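Local coordinates for ABC transporter, substrate binding protein (Agrobacterium tumefaciens, PDB 3C9H), which probably binds a solute in the periplasm and delivers it to an ABC transporter for uptake, and carries a bound magnesium ion, at residues K79-G84 with D105-R110; W122-W125 with A129-L132; T147-P152 with L162-K167; A153-F158 with S189-Q194. One frame throughout, in Å; residues are numbered along the deposited sequence.

Contact 1: K79-G84 with D105-R110; sequences KETDAG and DGYAQR
A small surface contact joins the last turn of helix 70-82 to the turn that leads from helix 96-104 into the short strand 108-109. One tyrosine carries it. The Tyr107 ring lies across the end of the helix and meets Thr81 and Asp82 along one edge, close to the ring plane. Its OH donates to Asp82 OD1, with OH to OD1 at 2.6 Å, and uses the syn lone pair of that oxygen. The carboxylate and ring planes stand 57° apart, and the two side chains cross at about a right angle. Asp82 CB starts off to one side, and chi1 of -75° sets CG beside the backbone N, which swings the carboxylate round to the phenol. Thr81 packs at the CD1 side of the ring edge, with Thr81 CB 3.6 Å from Tyr107 CD1. A water adds a polar bridge beside this packing. It donates to Thr81 OG1 at 2.7 Å and to Tyr107 O at 2.8 Å. Thr81 OG1 is also bonded to Ile77 O, one turn back in its own helix. Gln109 and Tyr107 make backbone bonds to Val267, at the end of strand 258-268, and to Glu269 just after it. Thr81 and Asp82 stand in the turn closed by a Schellman motif at Gly84, so Tyr107 braces a capped helix end in the solute-binding protein fold.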
loop_
_atom_site.group_PDB
_atom_site.type_symbol
_atom_site.label_atom_id
_atom_site.label_comp_id
_atom_site.label_asym_id
_atom_site.label_seq_id
_atom_site.Cartn_x
_atom_site.Cartn_y
_atom_site.Cartn_z
ATOM N N LYS A 79 -2.200 11.013 -18.090
ATOM C CA LYS A 79 -1.483 11.467 -19.285
ATOM C C LYS A 79 -1.806 10.688 -20.541
ATOM O O LYS A 79 -2.057 11.279 -21.587
ATOM C CB LYS A 79 0.012 11.417 -19.063
ATOM C CG LYS A 79 0.489 12.590 -18.304
ATOM C CD LYS A 79 1.990 12.535 -18.109
ATOM C CE LYS A 79 2.461 13.405 -16.929
ATOM N NZ LYS A 79 3.571 12.669 -16.218
ATOM N N GLU A 80 -1.790 9.367 -20.441
ATOM C CA GLU A 80 -2.073 8.514 -21.576
ATOM C C GLU A 80 -3.518 8.666 -22.034
ATOM O O GLU A 80 -3.775 8.810 -23.220
ATOM C CB GLU A 80 -1.738 7.047 -21.283
ATOM C CG GLU A 80 -0.227 6.807 -21.217
ATOM C CD GLU A 80 0.190 5.430 -20.689
ATOM O OE1 GLU A 80 -0.640 4.687 -20.107
ATOM O OE2 GLU A 80 1.394 5.089 -20.858
ATOM N N THR A 81 -4.446 8.671 -21.089
ATOM C CA THR A 81 -5.848 8.821 -21.408
ATOM C C THR A 81 -6.081 10.188 -22.068
ATOM O O THR A 81 -6.689 10.252 -23.123
ATOM C CB THR A 81 -6.749 8.678 -20.162
ATOM O OG1 THR A 81 -6.523 7.397 -19.549
ATOM C CG2 THR A 81 -8.245 8.790 -20.561
ATOM N N ASP A 82 -5.565 11.251 -21.468
ATOM C CA ASP A 82 -5.746 12.610 -21.986
ATOM C C ASP A 82 -5.188 12.746 -23.411
ATOM O O ASP A 82 -5.731 13.504 -24.235
ATOM C CB ASP A 82 -5.070 13.651 -21.080
ATOM C CG ASP A 82 -5.835 13.921 -19.778
ATOM O OD1 ASP A 82 -6.982 13.445 -19.583
ATOM O OD2 ASP A 82 -5.262 14.625 -18.924
ATOM N N ALA A 83 -4.108 12.032 -23.683
ATOM C CA ALA A 83 -3.443 12.033 -24.991
ATOM C C ALA A 83 -4.209 11.308 -26.106
ATOM O O ALA A 83 -3.796 11.341 -27.259
ATOM C CB ALA A 83 -2.048 11.440 -24.853
ATOM N N GLY A 84 -5.313 10.648 -25.773
ATOM C CA GLY A 84 -6.077 9.872 -26.739
ATOM C C GLY A 84 -5.465 8.511 -27.000
ATOM O O GLY A 84 -5.842 7.818 -27.957
ATOM N N ASP A 105 -13.079 11.013 -11.708
ATOM C CA ASP A 105 -12.851 11.956 -12.803
ATOM C C ASP A 105 -13.049 11.332 -14.171
ATOM O O ASP A 105 -12.782 11.975 -15.189
ATOM C CB ASP A 105 -11.449 12.567 -12.725
ATOM C CG ASP A 105 -11.270 13.488 -11.544
ATOM O OD1 ASP A 105 -12.283 13.920 -10.973
ATOM O OD2 ASP A 105 -10.114 13.808 -11.186
ATOM N N GLY A 106 -13.520 10.087 -14.213
ATOM C CA GLY A 106 -13.840 9.459 -15.485
ATOM C C GLY A 106 -12.746 8.613 -16.114
ATOM O O GLY A 106 -12.918 8.149 -17.237
ATOM N N TYR A 107 -11.642 8.395 -15.386
ATOM C CA TYR A 107 -10.511 7.626 -15.889
ATOM C C TYR A 107 -10.636 6.108 -15.682
ATOM O O TYR A 107 -9.809 5.348 -16.188
ATOM C CB TYR A 107 -9.182 8.162 -15.296
ATOM C CG TYR A 107 -8.834 9.544 -15.801
ATOM C CD1 TYR A 107 -8.072 9.721 -16.955
ATOM C CD2 TYR A 107 -9.297 10.678 -15.144
ATOM C CE1 TYR A 107 -7.781 10.996 -17.444
ATOM C CE2 TYR A 107 -8.999 11.970 -15.614
ATOM C CZ TYR A 107 -8.250 12.119 -16.766
ATOM O OH TYR A 107 -7.963 13.381 -17.222
ATOM N N ALA A 108 -11.669 5.675 -14.960
ATOM C CA ALA A 108 -11.983 4.271 -14.800
ATOM C C ALA A 108 -13.260 3.933 -15.578
ATOM O O ALA A 108 -13.968 4.825 -16.081
ATOM C CB ALA A 108 -12.132 3.924 -13.322
ATOM N N GLN A 109 -13.542 2.639 -15.691
ATOM C CA GLN A 109 -14.820 2.173 -16.209
ATOM C C GLN A 109 -15.372 1.090 -15.270
ATOM O O GLN A 109 -14.617 0.413 -14.575
ATOM C CB GLN A 109 -14.692 1.666 -17.652
ATOM C CG GLN A 109 -13.705 0.527 -17.862
ATOM C CD GLN A 109 -13.706 0.039 -19.298
ATOM O OE1 GLN A 109 -14.654 -0.591 -19.732
ATOM N NE2 GLN A 109 -12.645 0.337 -20.040
ATOM N N ARG A 110 -16.696 0.966 -15.259
ATOM C CA ARG A 110 -17.403 0.069 -14.373
ATOM C C ARG A 110 -17.071 -1.370 -14.721
ATOM O O ARG A 110 -16.934 -1.741 -15.906
ATOM C CB ARG A 110 -18.922 0.327 -14.477
ATOM C CG ARG A 110 -19.783 -0.436 -13.517
ATOM C CD ARG A 110 -21.289 -0.062 -13.694
ATOM N NE ARG A 110 -22.147 -0.637 -12.649
ATOM C CZ ARG A 110 -22.578 0.018 -11.573
ATOM N NH1 ARG A 110 -22.241 1.291 -11.345
ATOM N NH2 ARG A 110 -23.355 -0.610 -10.708
HETATM O O HOH W 1 -8.320 5.642 -18.574
#

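Contact 2: W122-W125 with A129-L132; sequences WANW and AYAL
The tight beta hairpin of strands 124-125 and 129-131 brings residues 122-125 and 129-132 together, inside the solute-binding protein fold. Its pairing is antiparallel. Trp125 and Ala129 form a hydrogen-bonded pair with two backbone bonds. Trp125 N reaches Ala129 O at 2.9 Å, nearly along the C=O axis, and Ala129 N returns to Trp125 O at 3.2 Å. Asn124 and Tyr130 form the next, non-hydrogen-bonded pair. Beyond it, Ala131 N donates to Ala123 O at 2.9 Å, tilted 28° from the carbonyl plane. The same oxygen takes a CA-H...O contact from Tyr130 CA at 3.3 Å.

Asn124 and Tyr130 share a face of the hairpin and run side by side in the same direction. Amide and ring planes are 35° apart, with Asn124 ND2 3.7 Å from Tyr130 CE1. Their hydrogen bonds go elsewhere: Asn124 OD1 accepts from Asn127 N in the turn, and Tyr130 OH bonds with Ser111 O and Ser116 OG. Strand 258-268 flanks the hairpin and pairs with strand 129-131, so the hairpin extends that sheet.

Trp122 folds back over its neighbour. Its chi1 of 69° holds CG between the backbone N and the carbonyl carbon, and Ala123 CB sits over the centre of one indole face. Ala131 CB closes the group, 3.6 Å from Ala123 CB and 3.8 Å from Trp122 CZ3.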
loop_
_atom_site.group_PDB
_atom_site.type_symbol
_atom_site.label_atom_id
_atom_site.label_comp_id
_atom_site.label_asym_id
_atom_site.label_seq_id
_atom_site.Cartn_x
_atom_site.Cartn_y
_atom_site.Cartn_z
ATOM N N TRP A 122 -18.119 -1.470 2.038
ATOM C CA TRP A 122 -17.056 -0.496 2.263
ATOM C C TRP A 122 -15.951 -0.563 1.192
ATOM O O TRP A 122 -15.248 0.408 0.967
ATOM C CB TRP A 122 -16.425 -0.702 3.646
ATOM C CG TRP A 122 -15.613 -1.947 3.828
ATOM C CD1 TRP A 122 -16.035 -3.120 4.376
ATOM C CD2 TRP A 122 -14.217 -2.130 3.523
ATOM N NE1 TRP A 122 -15.013 -4.029 4.397
ATOM C CE2 TRP A 122 -13.884 -3.444 3.877
ATOM C CE3 TRP A 122 -13.228 -1.310 2.966
ATOM C CZ2 TRP A 122 -12.607 -3.956 3.721
ATOM C CZ3 TRP A 122 -11.974 -1.834 2.759
ATOM C CH2 TRP A 122 -11.663 -3.134 3.158
ATOM N N ALA A 123 -15.807 -1.725 0.575
ATOM C CA ALA A 123 -14.702 -2.044 -0.319
ATOM C C ALA A 123 -15.093 -1.925 -1.799
ATOM O O ALA A 123 -14.345 -2.348 -2.682
ATOM C CB ALA A 123 -14.153 -3.450 0.001
ATOM N N ASN A 124 -16.244 -1.312 -2.073
ATOM C CA ASN A 124 -16.730 -1.167 -3.438
ATOM C C ASN A 124 -17.279 0.241 -3.686
ATOM O O ASN A 124 -18.293 0.621 -3.091
ATOM C CB ASN A 124 -17.827 -2.202 -3.666
ATOM C CG ASN A 124 -18.408 -2.152 -5.055
ATOM O OD1 ASN A 124 -18.092 -1.268 -5.840
ATOM N ND2 ASN A 124 -19.263 -3.112 -5.362
ATOM N N TRP A 125 -16.610 1.007 -4.543
ATOM C CA TRP A 125 -17.148 2.266 -5.070
ATOM C C TRP A 125 -17.720 2.033 -6.480
ATOM O O TRP A 125 -16.975 1.836 -7.430
ATOM C CB TRP A 125 -16.082 3.372 -5.125
ATOM C CG TRP A 125 -16.657 4.738 -5.466
ATOM C CD1 TRP A 125 -17.358 5.560 -4.628
ATOM C CD2 TRP A 125 -16.601 5.429 -6.739
ATOM N NE1 TRP A 125 -17.736 6.706 -5.290
ATOM C CE2 TRP A 125 -17.290 6.647 -6.583
ATOM C CE3 TRP A 125 -16.070 5.114 -7.999
ATOM C CZ2 TRP A 125 -17.435 7.577 -7.637
ATOM C CZ3 TRP A 125 -16.210 6.043 -9.049
ATOM C CH2 TRP A 125 -16.881 7.250 -8.861
ATOM N N ALA A 129 -14.135 0.880 -8.581
ATOM C CA ALA A 129 -12.950 0.749 -7.735
ATOM C C ALA A 129 -13.229 -0.202 -6.568
ATOM O O ALA A 129 -14.207 -0.017 -5.794
ATOM C CB ALA A 129 -12.556 2.110 -7.183
ATOM N N TYR A 130 -12.399 -1.228 -6.452
ATOM C CA TYR A 130 -12.543 -2.247 -5.430
ATOM C C TYR A 130 -11.318 -2.322 -4.536
ATOM O O TYR A 130 -10.187 -2.475 -5.025
ATOM C CB TYR A 130 -12.725 -3.612 -6.088
ATOM C CG TYR A 130 -13.963 -3.766 -6.951
ATOM C CD1 TYR A 130 -15.127 -4.256 -6.406
ATOM C CD2 TYR A 130 -13.951 -3.470 -8.325
ATOM C CE1 TYR A 130 -16.285 -4.433 -7.180
ATOM C CE2 TYR A 130 -15.106 -3.639 -9.107
ATOM C CZ TYR A 130 -16.262 -4.126 -8.522
ATOM O OH TYR A 130 -17.393 -4.325 -9.247
ATOM N N ALA A 131 -11.545 -2.271 -3.238
ATOM C CA ALA A 131 -10.506 -2.497 -2.243
ATOM C C ALA A 131 -10.299 -3.987 -2.140
ATOM O O ALA A 131 -11.266 -4.736 -1.912
ATOM C CB ALA A 131 -10.941 -1.959 -0.866
ATOM N N LEU A 132 -9.065 -4.443 -2.260
ATOM C CA LEU A 132 -8.792 -5.897 -2.375
ATOM C C LEU A 132 -7.959 -6.552 -1.275
ATOM O O LEU A 132 -7.853 -7.789 -1.241
ATOM C CB LEU A 132 -8.146 -6.191 -3.741
ATOM C CG LEU A 132 -8.985 -5.751 -4.947
ATOM C CD1 LEU A 132 -8.134 -5.786 -6.253
ATOM C CD2 LEU A 132 -10.229 -6.626 -5.071
#

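Contact 3: T147-P152 with L162-K167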
loop_
_atom_site.group_PDB
_atom_site.type_symbol
_atom_site.label_atom_id
_atom_site.label_comp_id
_atom_site.label_asym_id
_atom_site.label_seq_id
_atom_site.Cartn_x
_atom_site.Cartn_y
_atom_site.Cartn_z
ATOM N N THR A 147 18.430 -4.593 22.379
ATOM C CA THR A 147 18.777 -5.672 23.277
ATOM C C THR A 147 18.637 -5.338 24.763
ATOM O O THR A 147 18.388 -6.247 25.517
ATOM C CB THR A 147 20.145 -6.204 22.945
ATOM O OG1 THR A 147 21.045 -5.102 22.770
ATOM C CG2 THR A 147 20.052 -7.047 21.600
ATOM N N THR A 148 18.800 -4.085 25.195
ATOM C CA THR A 148 18.534 -3.750 26.626
ATOM C C THR A 148 17.263 -2.941 26.825
ATOM O O THR A 148 16.935 -2.542 27.939
ATOM C CB THR A 148 19.710 -3.028 27.350
ATOM O OG1 THR A 148 20.014 -1.807 26.675
ATOM C CG2 THR A 148 20.953 -3.915 27.424
ATOM N N GLU A 149 16.535 -2.708 25.744
ATOM C CA GLU A 149 15.253 -2.054 25.840
ATOM C C GLU A 149 14.406 -2.462 24.665
ATOM O O GLU A 149 14.911 -2.583 23.552
ATOM C CB GLU A 149 15.442 -0.553 25.860
ATOM C CG GLU A 149 14.232 0.210 26.311
ATOM C CD GLU A 149 14.365 1.683 25.984
ATOM O OE1 GLU A 149 15.511 2.214 26.064
ATOM O OE2 GLU A 149 13.330 2.291 25.623
ATOM N N LYS A 150 13.134 -2.707 24.915
ATOM C CA LYS A 150 12.241 -3.146 23.849
ATOM C C LYS A 150 11.873 -1.954 22.942
ATOM O O LYS A 150 11.949 -0.797 23.366
ATOM C CB LYS A 150 11.017 -3.879 24.410
ATOM C CG LYS A 150 10.073 -3.078 25.284
ATOM C CD LYS A 150 8.904 -3.995 25.696
ATOM C CE LYS A 150 7.989 -3.384 26.780
ATOM N NZ LYS A 150 7.912 -1.868 26.819
ATOM N N PRO A 151 11.509 -2.222 21.675
ATOM C CA PRO A 151 11.210 -1.066 20.830
ATOM C C PRO A 151 9.915 -0.368 21.227
ATOM O O PRO A 151 9.093 -0.962 21.926
ATOM C CB PRO A 151 11.095 -1.678 19.437
ATOM C CG PRO A 151 10.655 -3.054 19.662
ATOM C CD PRO A 151 11.366 -3.490 20.929
ATOM N N PRO A 152 9.737 0.900 20.784
ATOM C CA PRO A 152 8.527 1.670 21.065
ATOM C C PRO A 152 7.312 1.033 20.396
ATOM O O PRO A 152 7.443 0.482 19.309
ATOM C CB PRO A 152 8.844 3.052 20.487
ATOM C CG PRO A 152 9.894 2.807 19.451
ATOM C CD PRO A 152 10.692 1.653 19.941
ATOM N N LEU A 162 13.413 8.324 20.810
ATOM C CA LEU A 162 14.240 9.216 20.003
ATOM C C LEU A 162 14.958 10.250 20.862
ATOM O O LEU A 162 16.128 10.547 20.638
ATOM C CB LEU A 162 13.384 9.946 18.960
ATOM C CG LEU A 162 12.786 9.090 17.844
ATOM C CD1 LEU A 162 12.015 9.994 16.882
ATOM C CD2 LEU A 162 13.863 8.245 17.133
ATOM N N GLU A 163 14.233 10.789 21.834
ATOM C CA GLU A 163 14.774 11.790 22.752
ATOM C C GLU A 163 15.800 11.170 23.705
ATOM O O GLU A 163 16.919 11.662 23.808
ATOM C CB GLU A 163 13.638 12.524 23.492
ATOM C CG GLU A 163 12.951 13.549 22.566
ATOM C CD GLU A 163 11.554 14.031 23.014
ATOM O OE1 GLU A 163 11.070 13.659 24.115
ATOM O OE2 GLU A 163 10.935 14.797 22.227
ATOM N N ARG A 164 15.458 10.065 24.347
ATOM C CA ARG A 164 16.403 9.403 25.249
ATOM C C ARG A 164 17.655 8.850 24.561
ATOM O O ARG A 164 18.677 8.706 25.220
ATOM C CB ARG A 164 15.697 8.323 26.079
ATOM C CG ARG A 164 14.654 8.913 27.024
ATOM C CD ARG A 164 13.986 7.876 27.920
ATOM N NE ARG A 164 13.222 6.928 27.120
ATOM C CZ ARG A 164 13.658 5.732 26.725
ATOM N NH1 ARG A 164 14.864 5.284 27.048
ATOM N NH2 ARG A 164 12.870 4.982 25.980
ATOM N N HIS A 165 17.592 8.561 23.257
ATOM C CA HIS A 165 18.752 8.043 22.515
ATOM C C HIS A 165 19.204 8.963 21.380
ATOM O O HIS A 165 19.658 8.491 20.330
ATOM C CB HIS A 165 18.448 6.662 21.952
ATOM C CG HIS A 165 18.016 5.672 22.983
ATOM N ND1 HIS A 165 16.755 5.682 23.540
ATOM C CD2 HIS A 165 18.680 4.649 23.570
ATOM C CE1 HIS A 165 16.661 4.706 24.425
ATOM N NE2 HIS A 165 17.815 4.064 24.463
ATOM N N ALA A 166 19.119 10.273 21.610
ATOM C CA ALA A 166 19.407 11.280 20.581
ATOM C C ALA A 166 20.596 10.949 19.669
ATOM O O ALA A 166 20.473 11.000 18.441
ATOM C CB ALA A 166 19.610 12.644 21.224
ATOM N N LYS A 167 21.740 10.610 20.265
ATOM C CA LYS A 167 22.979 10.404 19.497
ATOM C C LYS A 167 22.995 9.079 18.760
ATOM O O LYS A 167 23.453 9.009 17.629
ATOM C CB LYS A 167 24.222 10.501 20.406
ATOM C CG LYS A 167 24.486 11.908 20.938
ATOM C CD LYS A 167 25.715 11.962 21.874
ATOM C CE LYS A 167 25.590 13.086 22.911
ATOM N NZ LYS A 167 24.635 12.735 24.022
#
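Glu149 meets Arg164 and His165 through its carboxylate alone, and this is the close part of the contact. Arg164 grips it end-on with two nitrogens, one to each oxygen. The NH2 bond is the short one, 2.8 Å from Arg164 NH2 to Glu149 OE2. The NH1 bond is longer, 3.3 Å from Arg164 NH1 to Glu149 OE1, but almost straight at 171°. Both oxygens are met on the syn side, from out of the carboxylate plane, in keeping with the 40° between the two flat groups. His165 comes to the same OE1 with a ring edge, and its CE1 lies 3.2 Å from Glu149 OE1.

This bidentate salt bridge ties the loop after strand 135-142 to the C-terminal end of helix 155-164, where His165 is the first residue to leave helical geometry. Glu149 reaches across with an extended chain, CG anti to the backbone N (chi1 -165°).

Only side-chain ends meet, and the backbones stay 11.2 Å apart at Glu149 CA and His165 CA. Arg164 is exposed to solvent, and its NE makes a second salt bridge to Asp160. His165 is more enclosed. The preceding helix steadies it: ND1 bonds to Tyr161 O and the ring stacks on Tyr161.

Contact 4: A153-F158 with S189-Q194; sequences ATRAEF and SRDQEQ
Asp191 OD1 faces Arg155 and is held by two groups, a water and Tyr257 OH. The water donates to Asp191 OD1 at 2.6 Å. It also accepts from Arg155 NH1 at 3.3 Å, a weak bond, and so bridges the two side chains. The direct contact is looser. Arg155 NH1 and Asp191 OD1 are 3.7 Å apart, a long salt bridge. The oxygen lies well out of the guanidinium plane and no N-H points at it, so only the charges meet. The two planes are turned 68° apart.

The contact joins helices 155-164 and 183-194 within the solute-binding protein fold. Their nearest CA atoms here, Arg155 and Asp191, are 10.5 Å apart. Arg155 spans most of that gap with a chain extended from CG to NE. Its guanidinium is fixed by others: NE bonds to Tyr232 OH, NH2 to Asp256 OD1 and Tyr257 O, and the Tyr257 ring makes a cation-pi contact. Tyr232 OH also bonds to Asp191 OD2, so this hydroxyl joins the two residues a second time.

Arg155 sits in the first turn of its helix. Thr154 is the N-cap, and its OG1 accepts from Glu157 N at 3.1 Å. Just before the helix, Ala153 N donates separately to Glu157 OE1 at 2.9 Å.

Both charged residues are buried. Arg155 is answered by Asp256, the two tyrosines, a backbone carbonyl and the long bridge to Asp191. This setting probably favours an ionised Asp191 beside a charged Arg155.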
loop_
_atom_site.group_PDB
_atom_site.type_symbol
_atom_site.label_atom_id
_atom_site.label_comp_id
_atom_site.label_asym_id
_atom_site.label_seq_id
_atom_site.Cartn_x
_atom_site.Cartn_y
_atom_site.Cartn_z
ATOM N N ALA A 153 6.167 1.054 21.086
ATOM C CA ALA A 153 4.927 0.427 20.622
ATOM C C ALA A 153 3.789 1.436 20.392
ATOM O O ALA A 153 2.700 1.059 19.970
ATOM C CB ALA A 153 4.477 -0.630 21.623
ATOM N N THR A 154 4.048 2.703 20.678
ATOM C CA THR A 154 3.118 3.782 20.451
ATOM C C THR A 154 3.918 4.964 19.937
ATOM O O THR A 154 5.153 4.977 20.010
ATOM C CB THR A 154 2.384 4.220 21.751
ATOM O OG1 THR A 154 3.300 4.893 22.619
ATOM C CG2 THR A 154 1.734 3.046 22.464
ATOM N N ARG A 155 3.214 5.973 19.455
ATOM C CA ARG A 155 3.848 7.180 18.966
ATOM C C ARG A 155 4.497 8.006 20.085
ATOM O O ARG A 155 5.554 8.567 19.890
ATOM C CB ARG A 155 2.838 7.993 18.146
ATOM C CG ARG A 155 2.716 7.399 16.736
ATOM C CD ARG A 155 1.416 7.673 16.085
ATOM N NE ARG A 155 1.281 6.914 14.842
ATOM C CZ ARG A 155 0.772 5.688 14.756
ATOM N NH1 ARG A 155 0.694 5.103 13.580
ATOM N NH2 ARG A 155 0.316 5.055 15.827
ATOM N N ALA A 156 3.850 8.068 21.244
ATOM C CA ALA A 156 4.466 8.655 22.437
ATOM C C ALA A 156 5.789 7.981 22.769
ATOM O O ALA A 156 6.789 8.670 22.992
ATOM C CB ALA A 156 3.531 8.573 23.627
ATOM N N GLU A 157 5.801 6.647 22.794
ATOM C CA GLU A 157 7.026 5.881 23.081
ATOM C C GLU A 157 8.104 6.065 22.023
ATOM O O GLU A 157 9.299 6.025 22.323
ATOM C CB GLU A 157 6.729 4.379 23.227
ATOM C CG GLU A 157 5.990 4.030 24.489
ATOM C CD GLU A 157 5.703 2.539 24.644
ATOM O OE1 GLU A 157 6.215 1.728 23.869
ATOM O OE2 GLU A 157 4.962 2.174 25.573
ATOM N N PHE A 158 7.678 6.228 20.774
ATOM C CA PHE A 158 8.611 6.420 19.683
ATOM C C PHE A 158 9.380 7.717 19.923
ATOM O O PHE A 158 10.608 7.740 19.853
ATOM C CB PHE A 158 7.841 6.501 18.356
ATOM C CG PHE A 158 8.666 6.210 17.127
ATOM C CD1 PHE A 158 8.513 4.995 16.441
ATOM C CD2 PHE A 158 9.537 7.151 16.616
ATOM C CE1 PHE A 158 9.252 4.717 15.263
ATOM C CE2 PHE A 158 10.290 6.906 15.441
ATOM C CZ PHE A 158 10.158 5.682 14.765
ATOM N N SER A 189 -1.923 11.442 5.956
ATOM C CA SER A 189 -3.216 12.136 5.988
ATOM C C SER A 189 -4.172 11.458 6.996
ATOM O O SER A 189 -4.942 12.146 7.705
ATOM C CB SER A 189 -3.806 12.265 4.577
ATOM O OG SER A 189 -4.411 11.056 4.134
ATOM N N ARG A 190 -4.063 10.128 7.120
ATOM C CA ARG A 190 -4.835 9.394 8.112
ATOM C C ARG A 190 -4.320 9.613 9.547
ATOM O O ARG A 190 -5.116 9.733 10.471
ATOM C CB ARG A 190 -4.875 7.902 7.785
ATOM C CG ARG A 190 -5.386 7.552 6.394
ATOM C CD ARG A 190 -6.726 8.190 6.081
ATOM N NE ARG A 190 -7.831 7.512 6.754
ATOM C CZ ARG A 190 -9.099 7.925 6.704
ATOM N NH1 ARG A 190 -9.425 9.028 6.026
ATOM N NH2 ARG A 190 -10.053 7.232 7.330
ATOM N N ASP A 191 -2.998 9.625 9.728
ATOM C CA ASP A 191 -2.397 9.965 11.023
ATOM C C ASP A 191 -2.938 11.318 11.539
ATOM O O ASP A 191 -3.323 11.450 12.689
ATOM C CB ASP A 191 -0.876 10.070 10.896
ATOM C CG ASP A 191 -0.174 8.731 10.892
ATOM O OD1 ASP A 191 -0.760 7.718 11.336
ATOM O OD2 ASP A 191 1.003 8.700 10.473
ATOM N N GLN A 192 -2.939 12.319 10.671
ATOM C CA GLN A 192 -3.490 13.631 11.003
ATOM C C GLN A 192 -4.949 13.578 11.484
ATOM O O GLN A 192 -5.322 14.349 12.367
ATOM C CB GLN A 192 -3.378 14.572 9.811
ATOM C CG GLN A 192 -3.471 16.045 10.238
ATOM C CD GLN A 192 -3.482 16.990 9.071
ATOM O OE1 GLN A 192 -4.071 16.691 8.037
ATOM N NE2 GLN A 192 -2.821 18.143 9.225
ATOM N N GLU A 193 -5.759 12.677 10.917
ATOM C CA GLU A 193 -7.173 12.508 11.335
ATOM C C GLU A 193 -7.364 11.749 12.668
ATOM O O GLU A 193 -8.359 11.966 13.356
ATOM C CB GLU A 193 -8.009 11.849 10.211
ATOM C CG GLU A 193 -8.583 12.864 9.213
ATOM C CD GLU A 193 -8.940 12.282 7.821
ATOM O OE1 GLU A 193 -9.135 11.045 7.707
ATOM O OE2 GLU A 193 -9.030 13.084 6.837
ATOM N N GLN A 194 -6.440 10.856 13.034
ATOM C CA GLN A 194 -6.506 10.184 14.350
ATOM C C GLN A 194 -5.888 11.055 15.402
ATOM O O GLN A 194 -6.510 11.420 16.386
ATOM C CB GLN A 194 -5.707 8.873 14.394
ATOM C CG GLN A 194 -5.864 7.992 13.233
ATOM C CD GLN A 194 -7.291 7.780 12.901
ATOM O OE1 GLN A 194 -8.107 7.495 13.784
ATOM N NE2 GLN A 194 -7.625 7.924 11.622
HETATM O O HOH W 2 -0.008 5.451 10.413
#

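Contacts 2 and 4 are buried, while contacts 1 and 3 lie at the surface. Their chemistry differs accordingly. Contact 2 is backbone pairing, with alanines packed against a tryptophan and an amide beside a tyrosine ring, and contact 4 is a buried charge pair served by water. Contact 1 rests on a phenol-carboxylate bond, and contact 3 on a two-point salt bridge. Contacts 3 and 4 share helix 155-164, one using its end and the other its start, and touch where Pro152 CB packs 3.4 Å from Phe158 N. Contacts 1 and 2 reach the same sheet through strand 258-268. Contacts 1 and 3 sit on opposite sides of the chain's centre, with centres about 49 Å apart.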